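Local coordinates for kelch domain-containing protein (Colletotrichum graminicola M1.001, PDB 5C86) that probably oxidises alcohols to aldehydes at a copper site, as a fungal alcohol oxidase of the galactose oxidase and glyoxal oxidase family, at residues A382-L390 and T402-Y411; A179-G187 and S226-I236. One frame throughout, in Å; residues are numbered along the deposited sequence. Where two conformers were deposited one is given.

Interaction 1 (A382-L390 and T402-Y411)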
ATOM      1  N   ALA A 382      10.185  24.619  -0.529  1.00 16.86           N
ATOM      2  CA  ALA A 382       9.090  25.538  -0.365  1.00 16.39           C
ATOM      3  C   ALA A 382       8.679  25.729   1.088  1.00 14.29           C
ATOM      4  O   ALA A 382       8.817  24.860   1.953  1.00 15.24           O
ATOM      5  CB  ALA A 382       7.870  24.986  -1.160  1.00 16.42           C
ATOM      6  N   LYS A 383       8.066  26.921   1.294  1.00 14.36           N
ATOM      7  CA  LYS A 383       7.451  27.200   2.555  1.00 15.17           C
ATOM      8  C   LYS A 383       6.103  26.466   2.510  1.00 15.54           C
ATOM      9  O   LYS A 383       5.349  26.626   1.565  1.00 17.31           O
ATOM     10  CB  LYS A 383       7.276  28.739   2.762  1.00 17.21           C
ATOM     11  CG  LYS A 383       6.334  29.090   3.904  1.00 18.99           C
ATOM     12  CD  LYS A 383       7.031  28.834   5.205  1.00 22.60           C
ATOM     13  CE  LYS A 383       6.192  29.365   6.394  1.00 29.39           C
ATOM     14  NZ  LYS A 383       4.771  28.973   6.292  1.00 35.33           N
ATOM     15  N   ARG A 384       5.869  25.643   3.480  1.00 12.73           N
ATOM     16  CA  ARG A 384       4.687  24.761   3.485  1.00 13.70           C
ATOM     17  C   ARG A 384       3.610  25.381   4.318  1.00 12.35           C
ATOM     18  O   ARG A 384       3.888  25.925   5.398  1.00 12.54           O
ATOM     19  CB  ARG A 384       5.082  23.398   4.008  1.00 12.62           C
ATOM     20  CG  ARG A 384       6.151  22.721   3.184  1.00 14.33           C
ATOM     21  CD  ARG A 384       6.619  21.371   3.716  1.00 14.47           C
ATOM     22  NE  ARG A 384       5.564  20.379   3.613  1.00 13.69           N
ATOM     23  CZ  ARG A 384       5.757  19.084   3.680  1.00 15.51           C
ATOM     24  NH1 ARG A 384       6.997  18.639   3.986  1.00 15.59           N
ATOM     25  NH2 ARG A 384       4.762  18.255   3.503  1.00 14.01           N
ATOM     26  N   PRO A 385       2.339  25.127   3.942  1.00 11.19           N
ATOM     27  CA  PRO A 385       1.275  25.477   4.869  1.00 11.30           C
ATOM     28  C   PRO A 385       1.238  24.530   6.058  1.00 11.28           C
ATOM     29  O   PRO A 385       1.915  23.488   6.060  1.00 12.27           O
ATOM     30  CB  PRO A 385       0.031  25.364   3.958  1.00 13.29           C
ATOM     31  CG  PRO A 385       0.366  24.303   2.997  1.00 13.41           C
ATOM     32  CD  PRO A 385       1.864  24.386   2.762  1.00 12.61           C
ATOM     33  N   VAL A 386       0.502  24.891   7.099  1.00 11.67           N
ATOM     34  CA  VAL A 386       0.399  24.154   8.338  1.00 11.69           C
ATOM     35  C   VAL A 386      -1.112  24.003   8.748  1.00 12.14           C
ATOM     36  O   VAL A 386      -1.805  25.005   8.826  1.00 13.04           O
ATOM     37  CB  VAL A 386       1.151  24.874   9.454  1.00 13.78           C
ATOM     38  CG1 VAL A 386       0.977  24.186  10.781  1.00 15.76           C
ATOM     39  CG2 VAL A 386       2.676  24.973   9.083  1.00 14.41           C
ATOM     40  N   ILE A 387      -1.513  22.785   9.092  1.00 11.86           N
ATOM     41  CA  ILE A 387      -2.812  22.578   9.748  1.00 12.55           C
ATOM     42  C   ILE A 387      -2.634  22.845  11.225  1.00 14.29           C
ATOM     43  O   ILE A 387      -1.849  22.113  11.898  1.00 17.93           O
ATOM     44  CB  ILE A 387      -3.346  21.157   9.520  1.00 14.24           C
ATOM     45  CG1 ILE A 387      -3.546  20.979   8.052  1.00 16.13           C
ATOM     46  CG2 ILE A 387      -4.651  20.935  10.375  1.00 15.21           C
ATOM     47  CD1 ILE A 387      -3.994  19.556   7.683  1.00 16.48           C
ATOM     48  N   GLN A 388      -3.325  23.921  11.678  0.50 14.79           N
ATOM     49  CA  GLN A 388      -3.382  24.401  13.068  0.50 16.81           C
ATOM     50  C   GLN A 388      -4.372  23.605  13.929  0.50 17.02           C
ATOM     51  O   GLN A 388      -4.129  23.320  15.104  0.50 17.42           O
ATOM     52  CB  GLN A 388      -3.786  25.888  13.111  0.50 20.48           C
ATOM     53  CG  GLN A 388      -3.751  26.457  14.547  0.50 21.40           C
ATOM     54  CD  GLN A 388      -4.368  27.835  14.663  0.50 23.21           C
ATOM     55  OE1 GLN A 388      -4.782  28.426  13.677  0.50 25.29           O
ATOM     56  NE2 GLN A 388      -4.432  28.358  15.887  0.50 28.55           N
ATOM     57  N   SER A 389      -5.497  23.212  13.344  0.50 14.65           N
ATOM     58  CA  SER A 389      -6.431  22.370  14.109  0.50 16.03           C
ATOM     59  C   SER A 389      -7.305  21.478  13.198  0.50 15.26           C
ATOM     60  O   SER A 389      -7.468  21.784  12.030  0.50 13.68           O
ATOM     61  CB  SER A 389      -7.281  23.259  15.044  0.50 15.15           C
ATOM     62  OG  SER A 389      -8.165  24.081  14.341  0.50 20.32           O
ATOM     63  N   LEU A 390      -7.811  20.378  13.748  1.00 19.96           N
ATOM     64  CA  LEU A 390      -8.973  19.671  13.174  1.00 18.65           C
ATOM     65  C   LEU A 390     -10.055  19.726  14.233  1.00 17.91           C
ATOM     66  O   LEU A 390      -9.800  19.614  15.462  1.00 19.64           O
ATOM     67  CB  LEU A 390      -8.683  18.232  12.883  1.00 19.27           C
ATOM     68  CG  LEU A 390      -7.595  17.936  11.895  1.00 21.25           C
ATOM     69  CD1 LEU A 390      -7.484  16.457  11.661  1.00 24.60           C
ATOM     70  CD2 LEU A 390      -7.846  18.633  10.537  1.00 19.39           C
ATOM     71  N   THR A 402     -13.768  20.340  10.180  1.00 13.46           N
ATOM     72  CA  THR A 402     -13.270  21.653   9.930  1.00 13.49           C
ATOM     73  C   THR A 402     -11.740  21.656  10.172  1.00 12.45           C
ATOM     74  O   THR A 402     -11.293  21.259  11.269  1.00 14.69           O
ATOM     75  CB  THR A 402     -13.958  22.726  10.804  1.00 14.72           C
ATOM     76  OG1 THR A 402     -15.363  22.729  10.481  1.00 17.31           O
ATOM     77  CG2 THR A 402     -13.414  24.106  10.518  1.00 15.58           C
ATOM     78  N   ILE A 403     -11.005  22.133   9.187  1.00 12.95           N
ATOM     79  CA  ILE A 403      -9.558  22.157   9.139  1.00 14.02           C
ATOM     80  C   ILE A 403      -9.187  23.620   9.308  1.00 14.80           C
ATOM     81  O   ILE A 403      -9.593  24.410   8.457  1.00 16.90           O
ATOM     82  CB  ILE A 403      -9.046  21.629   7.821  1.00 15.12           C
ATOM     83  CG1 ILE A 403      -9.568  20.217   7.537  1.00 15.66           C
ATOM     84  CG2 ILE A 403      -7.487  21.709   7.797  1.00 14.92           C
ATOM     85  CD1 ILE A 403      -9.823  19.908   6.103  1.00 19.78           C
ATOM     86  N   THR A 404      -8.406  23.961  10.304  1.00 14.87           N
ATOM     87  CA  THR A 404      -7.983  25.404  10.416  1.00 16.75           C
ATOM     88  C   THR A 404      -6.497  25.479  10.061  1.00 13.23           C
ATOM     89  O   THR A 404      -5.699  24.806  10.677  1.00 13.59           O
ATOM     90  CB  THR A 404      -8.186  25.867  11.834  1.00 19.94           C
ATOM     91  OG1 THR A 404      -9.576  25.706  12.172  1.00 23.58           O
ATOM     92  CG2 THR A 404      -7.807  27.321  11.964  1.00 22.29           C
ATOM     93  N   MET A 405      -6.199  26.259   9.054  1.00 14.00           N
ATOM     94  CA  MET A 405      -4.861  26.500   8.521  1.00 13.03           C
ATOM     95  C   MET A 405      -4.237  27.636   9.268  1.00 16.17           C
ATOM     96  O   MET A 405      -4.909  28.610   9.635  1.00 17.06           O
ATOM     97  CB  MET A 405      -4.893  26.778   7.034  1.00 15.30           C
ATOM     98  CG  MET A 405      -5.617  25.698   6.210  1.00 15.68           C
ATOM     99  SD  MET A 405      -4.915  24.039   6.477  1.00 15.26           S
ATOM    100  CE  MET A 405      -3.269  24.338   5.841  1.00 14.65           C
ATOM    101  N   GLN A 406      -2.930  27.568   9.395  1.00 14.59           N
ATOM    102  CA  GLN A 406      -2.150  28.636  10.047  1.00 14.74           C
ATOM    103  C   GLN A 406      -2.224  29.956   9.314  1.00 16.69           C
ATOM    104  O   GLN A 406      -2.388  31.022   9.980  1.00 19.53           O
ATOM    105  CB  GLN A 406      -0.717  28.150  10.181  1.00 15.78           C
ATOM    106  CG  GLN A 406       0.201  29.173  10.899  1.00 20.50           C
ATOM    107  CD  GLN A 406       1.590  28.577  10.936  1.00 24.60           C
ATOM    108  OE1 GLN A 406       1.826  27.728  11.719  1.00 27.59           O
ATOM    109  NE2 GLN A 406       2.407  28.877   9.962  1.00 36.95           N
ATOM    110  N   ASP A 407      -2.105  29.921   7.992  1.00 16.45           N
ATOM    111  CA  ASP A 407      -2.013  31.068   7.108  1.00 19.03           C
ATOM    112  C   ASP A 407      -3.237  31.099   6.167  1.00 18.35           C
ATOM    113  O   ASP A 407      -3.605  30.106   5.562  1.00 17.11           O
ATOM    114  CB  ASP A 407      -0.754  30.985   6.226  1.00 22.71           C
ATOM    115  CG  ASP A 407       0.484  30.442   6.981  1.00 30.30           C
ATOM    116  OD1 ASP A 407       0.953  31.267   7.816  1.00 28.62           O
ATOM    117  OD2 ASP A 407       0.924  29.210   6.815  1.00 30.99           O
ATOM    118  N   ALA A 408      -3.827  32.250   5.937  1.00 15.23           N
ATOM    119  CA  ALA A 408      -4.937  32.382   4.954  1.00 15.01           C
ATOM    120  C   ALA A 408      -4.503  32.047   3.595  1.00 17.22           C
ATOM    121  O   ALA A 408      -3.392  32.349   3.180  1.00 20.11           O
ATOM    122  CB  ALA A 408      -5.505  33.800   4.990  1.00 15.11           C
ATOM    123  N   GLY A 409      -5.368  31.404   2.834  1.00 15.88           N
ATOM    124  CA  GLY A 409      -5.106  31.139   1.478  1.00 16.73           C
ATOM    125  C   GLY A 409      -6.267  30.397   0.802  1.00 16.35           C
ATOM    126  O   GLY A 409      -7.267  30.172   1.430  1.00 19.85           O
ATOM    127  N   ALA A 410      -6.044  30.007  -0.432  1.00 17.71           N
ATOM    128  CA  ALA A 410      -6.941  29.166  -1.194  1.00 19.50           C
ATOM    129  C   ALA A 410      -6.312  27.744  -1.125  1.00 19.58           C
ATOM    130  O   ALA A 410      -5.237  27.513  -1.623  1.00 27.46           O
ATOM    131  CB  ALA A 410      -7.052  29.634  -2.632  1.00 20.54           C
ATOM    132  N   TYR A 411      -6.990  26.838  -0.472  1.00 15.28           N
ATOM    133  CA  TYR A 411      -6.461  25.517  -0.271  1.00 12.83           C
ATOM    134  C   TYR A 411      -7.314  24.436  -0.949  1.00 13.18           C
ATOM    135  O   TYR A 411      -8.568  24.605  -1.085  1.00 14.94           O
ATOM    136  CB  TYR A 411      -6.454  25.179   1.198  1.00 13.98           C
ATOM    137  CG  TYR A 411      -5.439  25.968   2.010  1.00 13.59           C
ATOM    138  CD1 TYR A 411      -4.082  25.594   2.020  1.00 13.65           C
ATOM    139  CD2 TYR A 411      -5.777  27.143   2.643  1.00 15.90           C
ATOM    140  CE1 TYR A 411      -3.140  26.354   2.711  1.00 14.53           C
ATOM    141  CE2 TYR A 411      -4.817  27.859   3.324  1.00 16.14           C
ATOM    142  CZ  TYR A 411      -3.509  27.423   3.366  1.00 14.52           C
ATOM    143  OH  TYR A 411      -2.605  28.146   4.134  1.00 15.30           O
TER
HETATM  144  O   HOH W   1       3.622  31.166   8.359  1.00 25.01           O
HETATM  145  O   HOH W   2      -0.970  27.510   6.453  1.00 13.77           O
HETATM  146  O   HOH W   3     -10.551  23.252  13.085  1.00 21.18           O
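The backbone O of Thr404 is gripped by two amides, Gln388 N at 2.7 Å and Ser389 N at 3.1 Å. This is a classic beta bulge between two antiparallel strands of the galactose oxidase-like early set domain. Ser389 N lies in the carbonyl plane on a lone pair, whereas Gln388 N sits nearly in line with the C=O bond and its hydrogen bond is bent, with 136° at the hydrogen. Ser389 O in turn accepts from Thr404 N. Before the bulge, Gln406 N bonds to Val386 O at 2.9 Å.

The side chains of Ser389 and Thr404 share one face. In the conformer given for Ser389, one water touches Ser389 OG, Thr404 OG1 and Thr402 O. Met405 bends at chi2 and chi3, both near -60°. This folds Met405 CE back to 3.9 Å from Pro385 CB and leaves Met405 SD 3.7 Å from Ile387 CG1. Pro385 CB also meets the Tyr411 ring at its edge, 3.5 Å from Tyr411 CE1, while Met405 CG lies over one face of that ring. A second water joins Val386 N to Asp407 N, Asp407 OD2 and Tyr411 OH. Lys383 NZ makes a long salt bridge to Asp407 OD2, and a water links it to Asp407 OD1.

Strand 400-405 lies between strands 387-390 and 444-448. Leu390 and Ile403 both pack on Leu463 of strand 459-466, and Met405 reaches Ala465 of the same strand.

Interaction 2 (A179-G187 and S226-I236); sequences AWLWSWKNG and SVMYDAVAGKI
Trp182 packs on Ser226, Met228 and Ile236, joining two neighbouring blades of the kelch beta-propeller. It leaves strand 181-183, the first strand of its blade, and lies against strands 225-230 and 235-239 of the next. Strands 181-183 and 226-228 run nearly parallel, at 8°, but their axes stay 8.5 Å apart. Contact is made by side chains.

CB of Trp182 touches Ile236 CD1 and Met228 CE. With chi1 at -69°, CG is anti to the carbonyl carbon and the indole reaches across to the other blade. Trp182 CG then meets Ile236 CD1 at 3.7 Å, and CD1 of the indole touches the same methyl. Trp182 NE1 gives a hydrogen bond to Ser226 OG at 2.9 Å. The oxygen lies in the ring plane, and the bond is fairly straight at 160°. Together with the packing on its face, this holds the rotation of the indole, and it satisfies the buried N-H.

Farther round the ring, CZ2 approaches Ser226 O at the edge, in plane, and Val227 CA. Trp182 CH2 lies 3.6 Å from Met228 N, which sits over one face. CZ3 meets Met228 CB, and this carbon makes a CH-pi contact 4.0 Å from the centroid of the Trp182 six-membered ring. Ile236 CG2 makes a similar contact with the five-membered ring.

Trp184 extends the seam to the turn between strands 225-230 and 235-239. Its NE1 bonds to Gly260 O. At the other end of the indole, Trp184 CH2 packs 3.5 Å from Gly234 CA. The edge of the Trp184 ring meets Ala231 O, 3.2 Å from Trp184 CH2.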
ATOM      1  N   ALA A 179      -2.630 -10.877  -5.310  1.00 11.54           N
ATOM      2  CA  ALA A 179      -3.771 -10.285  -6.004  1.00 10.55           C
ATOM      3  C   ALA A 179      -3.877  -8.764  -5.774  1.00 11.05           C
ATOM      4  O   ALA A 179      -3.550  -8.246  -4.654  1.00 12.04           O
ATOM      5  CB  ALA A 179      -5.055 -10.945  -5.577  1.00 13.76           C
ATOM      6  N   TRP A 180      -4.313  -8.059  -6.816  1.00 10.72           N
ATOM      7  CA  TRP A 180      -4.496  -6.599  -6.758  1.00 10.87           C
ATOM      8  C   TRP A 180      -5.919  -6.340  -6.160  1.00 12.17           C
ATOM      9  O   TRP A 180      -6.825  -6.019  -6.875  1.00 13.00           O
ATOM     10  CB  TRP A 180      -4.350  -5.990  -8.121  1.00 11.28           C
ATOM     11  CG  TRP A 180      -3.101  -6.223  -8.861  1.00 10.91           C
ATOM     12  CD1 TRP A 180      -2.007  -6.948  -8.482  1.00 11.20           C
ATOM     13  CD2 TRP A 180      -2.864  -5.832 -10.186  1.00 10.99           C
ATOM     14  NE1 TRP A 180      -1.056  -6.951  -9.457  1.00 11.03           N
ATOM     15  CE2 TRP A 180      -1.568  -6.289 -10.559  1.00 11.59           C
ATOM     16  CE3 TRP A 180      -3.595  -5.090 -11.118  1.00 11.33           C
ATOM     17  CZ2 TRP A 180      -1.005  -5.994 -11.814  1.00 11.30           C
ATOM     18  CZ3 TRP A 180      -3.034  -4.814 -12.342  1.00 11.48           C
ATOM     19  CH2 TRP A 180      -1.787  -5.264 -12.704  1.00 11.82           C
ATOM     20  N   LEU A 181      -6.070  -6.477  -4.875  1.00 11.69           N
ATOM     21  CA  LEU A 181      -7.377  -6.354  -4.208  1.00 12.09           C
ATOM     22  C   LEU A 181      -7.713  -4.902  -3.846  1.00 12.41           C
ATOM     23  O   LEU A 181      -6.891  -4.151  -3.264  1.00 12.75           O
ATOM     24  CB  LEU A 181      -7.393  -7.131  -2.962  1.00 12.54           C
ATOM     25  CG  LEU A 181      -7.095  -8.650  -3.018  1.00 13.21           C
ATOM     26  CD1 LEU A 181      -7.245  -9.281  -1.657  1.00 14.09           C
ATOM     27  CD2 LEU A 181      -7.998  -9.315  -4.029  1.00 13.97           C
ATOM     28  N   TRP A 182      -8.894  -4.493  -4.280  1.00 10.14           N
ATOM     29  CA  TRP A 182      -9.408  -3.146  -3.982  1.00 10.45           C
ATOM     30  C   TRP A 182     -10.796  -3.257  -3.376  1.00 11.95           C
ATOM     31  O   TRP A 182     -11.711  -3.582  -4.119  1.00 12.66           O
ATOM     32  CB  TRP A 182      -9.361  -2.247  -5.233  1.00 11.62           C
ATOM     33  CG  TRP A 182      -7.981  -1.943  -5.585  1.00 11.47           C
ATOM     34  CD1 TRP A 182      -7.217  -2.500  -6.560  1.00 13.04           C
ATOM     35  CD2 TRP A 182      -7.110  -1.110  -4.818  1.00 10.75           C
ATOM     36  NE1 TRP A 182      -5.922  -2.042  -6.469  1.00 12.84           N
ATOM     37  CE2 TRP A 182      -5.824  -1.179  -5.419  1.00 12.40           C
ATOM     38  CE3 TRP A 182      -7.285  -0.358  -3.681  1.00 11.24           C
ATOM     39  CZ2 TRP A 182      -4.735  -0.545  -4.870  1.00 12.41           C
ATOM     40  CZ3 TRP A 182      -6.234   0.284  -3.144  1.00 12.57           C
ATOM     41  CH2 TRP A 182      -4.948   0.173  -3.736  1.00 11.46           C
ATOM     42  N   SER A 183     -10.913  -2.909  -2.113  1.00 11.61           N
ATOM     43  CA  SER A 183     -12.224  -2.895  -1.481  1.00 12.64           C
ATOM     44  C   SER A 183     -13.113  -1.818  -2.019  1.00 13.63           C
ATOM     45  O   SER A 183     -12.665  -0.693  -2.382  1.00 11.62           O
ATOM     46  CB  SER A 183     -12.083  -2.700  -0.014  1.00 13.03           C
ATOM     47  OG  SER A 183     -11.386  -3.780   0.561  1.00 13.40           O
ATOM     48  N   TRP A 184     -14.404  -2.156  -2.143  1.00 12.20           N
ATOM     49  CA  TRP A 184     -15.363  -1.250  -2.749  1.00 12.40           C
ATOM     50  C   TRP A 184     -16.744  -1.319  -2.021  1.00 14.86           C
ATOM     51  O   TRP A 184     -16.812  -1.763  -0.905  1.00 14.37           O
ATOM     52  CB  TRP A 184     -15.404  -1.482  -4.267  1.00 14.25           C
ATOM     53  CG  TRP A 184     -16.032  -0.442  -5.138  1.00 13.54           C
ATOM     54  CD1 TRP A 184     -17.080  -0.609  -6.107  1.00 14.04           C
ATOM     55  CD2 TRP A 184     -15.698   0.961  -5.193  1.00 12.87           C
ATOM     56  NE1 TRP A 184     -17.337   0.577  -6.731  1.00 15.17           N
ATOM     57  CE2 TRP A 184     -16.531   1.548  -6.202  1.00 14.39           C
ATOM     58  CE3 TRP A 184     -14.739   1.754  -4.550  1.00 14.16           C
ATOM     59  CZ2 TRP A 184     -16.400   2.860  -6.553  1.00 14.40           C
ATOM     60  CZ3 TRP A 184     -14.620   3.118  -4.931  1.00 13.68           C
ATOM     61  CH2 TRP A 184     -15.473   3.635  -5.889  1.00 13.38           C
ATOM     62  N   LYS A 185     -17.786  -0.873  -2.692  1.00 15.09           N
ATOM     63  CA  LYS A 185     -19.069  -0.657  -2.052  1.00 15.09           C
ATOM     64  C   LYS A 185     -19.627  -1.940  -1.467  1.00 16.46           C
ATOM     65  O   LYS A 185     -19.461  -3.019  -2.094  1.00 14.66           O
ATOM     66  CB  LYS A 185     -19.999  -0.037  -3.058  1.00 16.20           C
ATOM     67  CG  LYS A 185     -19.558   1.352  -3.527  1.00 19.34           C
ATOM     68  CD  LYS A 185     -20.493   1.952  -4.591  1.00 22.88           C
ATOM     69  CE  LYS A 185     -19.946   3.298  -5.105  1.00 25.18           C
ATOM     70  NZ  LYS A 185     -21.054   4.014  -5.850  1.00 29.55           N
ATOM     71  N   ASN A 186     -20.257  -1.816  -0.306  1.00 18.32           N
ATOM     72  CA  ASN A 186     -21.103  -2.897   0.276  1.00 20.30           C
ATOM     73  C   ASN A 186     -20.406  -4.244   0.359  1.00 19.28           C
ATOM     74  O   ASN A 186     -20.940  -5.301  -0.060  1.00 20.43           O
ATOM     75  CB  ASN A 186     -22.288  -3.042  -0.666  1.00 20.52           C
ATOM     76  CG  ASN A 186     -23.464  -3.817  -0.025  1.00 26.17           C
ATOM     77  OD1 ASN A 186     -23.521  -3.990   1.164  1.00 27.45           O
ATOM     78  ND2 ASN A 186     -24.316  -4.324  -0.843  1.00 32.39           N
ATOM     79  N   GLY A 187     -19.187  -4.205   0.823  1.00 17.46           N
ATOM     80  CA  GLY A 187     -18.435  -5.388   1.145  1.00 16.39           C
ATOM     81  C   GLY A 187     -17.833  -6.049  -0.052  1.00 17.14           C
ATOM     82  O   GLY A 187     -17.332  -7.150   0.099  1.00 17.11           O
ATOM     83  N   SER A 226      -0.554  -1.453  -8.517  1.00 10.55           N
ATOM     84  CA  SER A 226      -1.848  -0.762  -8.673  1.00 11.52           C
ATOM     85  C   SER A 226      -2.137   0.105  -7.504  1.00 10.85           C
ATOM     86  O   SER A 226      -1.686  -0.202  -6.369  1.00 11.60           O
ATOM     87  CB  SER A 226      -2.996  -1.734  -8.905  1.00 13.31           C
ATOM     88  OG  SER A 226      -3.368  -2.508  -7.770  1.00 14.03           O
ATOM     89  N   VAL A 227      -2.876   1.198  -7.706  0.72 10.85           N
ATOM     90  CA  VAL A 227      -3.240   2.091  -6.633  0.72 11.52           C
ATOM     91  C   VAL A 227      -4.505   2.844  -6.955  0.72 11.70           C
ATOM     92  O   VAL A 227      -4.641   3.381  -8.033  0.72 11.50           O
ATOM     93  CB  VAL A 227      -2.134   3.057  -6.178  0.72 12.85           C
ATOM     94  CG1 VAL A 227      -1.763   3.942  -7.325  0.72 13.44           C
ATOM     95  CG2 VAL A 227      -2.562   3.856  -4.979  0.72 14.16           C
ATOM     96  N   MET A 228      -5.386   2.956  -5.951  1.00 11.23           N
ATOM     97  CA  MET A 228      -6.588   3.700  -6.052  1.00 11.42           C
ATOM     98  C   MET A 228      -6.269   5.149  -5.730  1.00 11.51           C
ATOM     99  O   MET A 228      -6.229   5.549  -4.587  1.00 12.04           O
ATOM    100  CB  MET A 228      -7.628   3.148  -5.101  1.00 11.28           C
ATOM    101  CG  MET A 228      -8.995   3.788  -5.306  1.00 12.09           C
ATOM    102  SD  MET A 228     -10.284   3.095  -4.277  1.00 14.85           S
ATOM    103  CE  MET A 228     -10.588   1.603  -5.199  1.00 15.25           C
ATOM    104  N   TYR A 229      -6.101   5.951  -6.765  1.00 11.12           N
ATOM    105  CA  TYR A 229      -5.669   7.317  -6.627  1.00 10.59           C
ATOM    106  C   TYR A 229      -6.835   8.306  -6.504  1.00 11.19           C
ATOM    107  O   TYR A 229      -6.620   9.464  -6.147  1.00 12.12           O
ATOM    108  CB  TYR A 229      -4.729   7.721  -7.770  1.00 11.63           C
ATOM    109  CG  TYR A 229      -5.389   7.808  -9.112  1.00 11.00           C
ATOM    110  CD1 TYR A 229      -6.037   8.918  -9.488  1.00 11.74           C
ATOM    111  CD2 TYR A 229      -5.380   6.727  -9.954  1.00 11.37           C
ATOM    112  CE1 TYR A 229      -6.660   8.966 -10.745  1.00 11.84           C
ATOM    113  CE2 TYR A 229      -5.995   6.718 -11.188  1.00 12.73           C
ATOM    114  CZ  TYR A 229      -6.645   7.858 -11.535  1.00 12.27           C
ATOM    115  OH  TYR A 229      -7.199   7.900 -12.789  1.00 15.30           O
ATOM    116  N   ASP A 230      -8.075   7.919  -6.862  1.00 12.03           N
ATOM    117  CA  ASP A 230      -9.217   8.783  -6.606  1.00 11.83           C
ATOM    118  C   ASP A 230     -10.361   7.867  -6.289  1.00 12.04           C
ATOM    119  O   ASP A 230     -11.052   7.379  -7.222  1.00 13.62           O
ATOM    120  CB  ASP A 230      -9.520   9.709  -7.773  1.00 13.66           C
ATOM    121  CG  ASP A 230     -10.734  10.607  -7.498  1.00 15.66           C
ATOM    122  OD1 ASP A 230     -11.507  10.328  -6.529  1.00 16.25           O
ATOM    123  OD2 ASP A 230     -10.862  11.627  -8.215  1.00 20.05           O
ATOM    124  N   ALA A 231     -10.556   7.569  -5.012  1.00 11.57           N
ATOM    125  CA  ALA A 231     -11.574   6.602  -4.630  1.00 11.14           C
ATOM    126  C   ALA A 231     -12.997   7.121  -4.849  1.00 13.32           C
ATOM    127  O   ALA A 231     -13.899   6.312  -5.103  1.00 14.43           O
ATOM    128  CB  ALA A 231     -11.376   6.212  -3.225  1.00 11.98           C
ATOM    129  N   VAL A 232     -13.170   8.416  -4.813  1.00 12.76           N
ATOM    130  CA  VAL A 232     -14.498   8.995  -5.014  1.00 14.13           C
ATOM    131  C   VAL A 232     -14.969   8.716  -6.468  1.00 14.97           C
ATOM    132  O   VAL A 232     -16.127   8.346  -6.701  1.00 17.17           O
ATOM    133  CB  VAL A 232     -14.453  10.492  -4.682  1.00 15.57           C
ATOM    134  CG1 VAL A 232     -15.774  11.164  -5.060  1.00 17.98           C
ATOM    135  CG2 VAL A 232     -14.160  10.736  -3.204  1.00 15.80           C
ATOM    136  N   ALA A 233     -14.045   8.772  -7.401  1.00 15.09           N
ATOM    137  CA  ALA A 233     -14.335   8.538  -8.828  1.00 15.33           C
ATOM    138  C   ALA A 233     -14.131   7.093  -9.199  1.00 15.77           C
ATOM    139  O   ALA A 233     -14.317   6.736 -10.384  1.00 18.07           O
ATOM    140  CB  ALA A 233     -13.438   9.444  -9.675  1.00 17.64           C
ATOM    141  N   GLY A 234     -13.680   6.257  -8.241  1.00 14.07           N
ATOM    142  CA  GLY A 234     -13.514   4.868  -8.561  1.00 13.70           C
ATOM    143  C   GLY A 234     -12.310   4.581  -9.458  1.00 13.30           C
ATOM    144  O   GLY A 234     -12.351   3.652 -10.208  1.00 15.06           O
ATOM    145  N   LYS A 235     -11.241   5.335  -9.363  1.00 12.80           N
ATOM    146  CA  LYS A 235     -10.153   5.268 -10.294  1.00 12.72           C
ATOM    147  C   LYS A 235      -8.922   4.542  -9.730  1.00 13.09           C
ATOM    148  O   LYS A 235      -8.431   4.882  -8.619  1.00 11.72           O
ATOM    149  CB  LYS A 235      -9.681   6.632 -10.698  1.00 14.52           C
ATOM    150  CG  LYS A 235     -10.737   7.528 -11.319  1.00 17.00           C
ATOM    151  CD  LYS A 235     -10.945   7.193 -12.741  1.00 18.74           C
ATOM    152  CE  LYS A 235     -11.860   8.205 -13.423  1.00 21.21           C
ATOM    153  NZ  LYS A 235     -12.093   7.728 -14.792  1.00 21.50           N
ATOM    154  N   ILE A 236      -8.482   3.529 -10.459  1.00 11.47           N
ATOM    155  CA  ILE A 236      -7.292   2.724 -10.109  1.00 10.67           C
ATOM    156  C   ILE A 236      -6.265   2.773 -11.233  1.00 11.89           C
ATOM    157  O   ILE A 236      -6.619   2.503 -12.388  1.00 12.34           O
ATOM    158  CB  ILE A 236      -7.676   1.313  -9.770  1.00 12.20           C
ATOM    159  CG1 ILE A 236      -8.760   1.284  -8.692  1.00 12.09           C
ATOM    160  CG2 ILE A 236      -6.452   0.478  -9.398  1.00 13.36           C
ATOM    161  CD1 ILE A 236      -9.326  -0.066  -8.501  1.00 14.61           C
TER

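Interaction 2 lies in the propeller and interaction 1 in the early set domain. Their centres are about 29 Å apart, and their nearest atoms about 14 Å, so they do not touch. Interaction 1 is partly buried and far from the copper-binding residues. It joins adjacent strands through backbone bonds, with waters and charged groups at its margin. Interaction 2 is buried nearer the middle of the chain. It joins separate blades through aromatic side chains, with one side-chain hydrogen bond. Its Trp180 side chain lies about 10 Å from that of His423, a copper-binding residue of the domain that holds interaction 1, though no copper is present in this apo form.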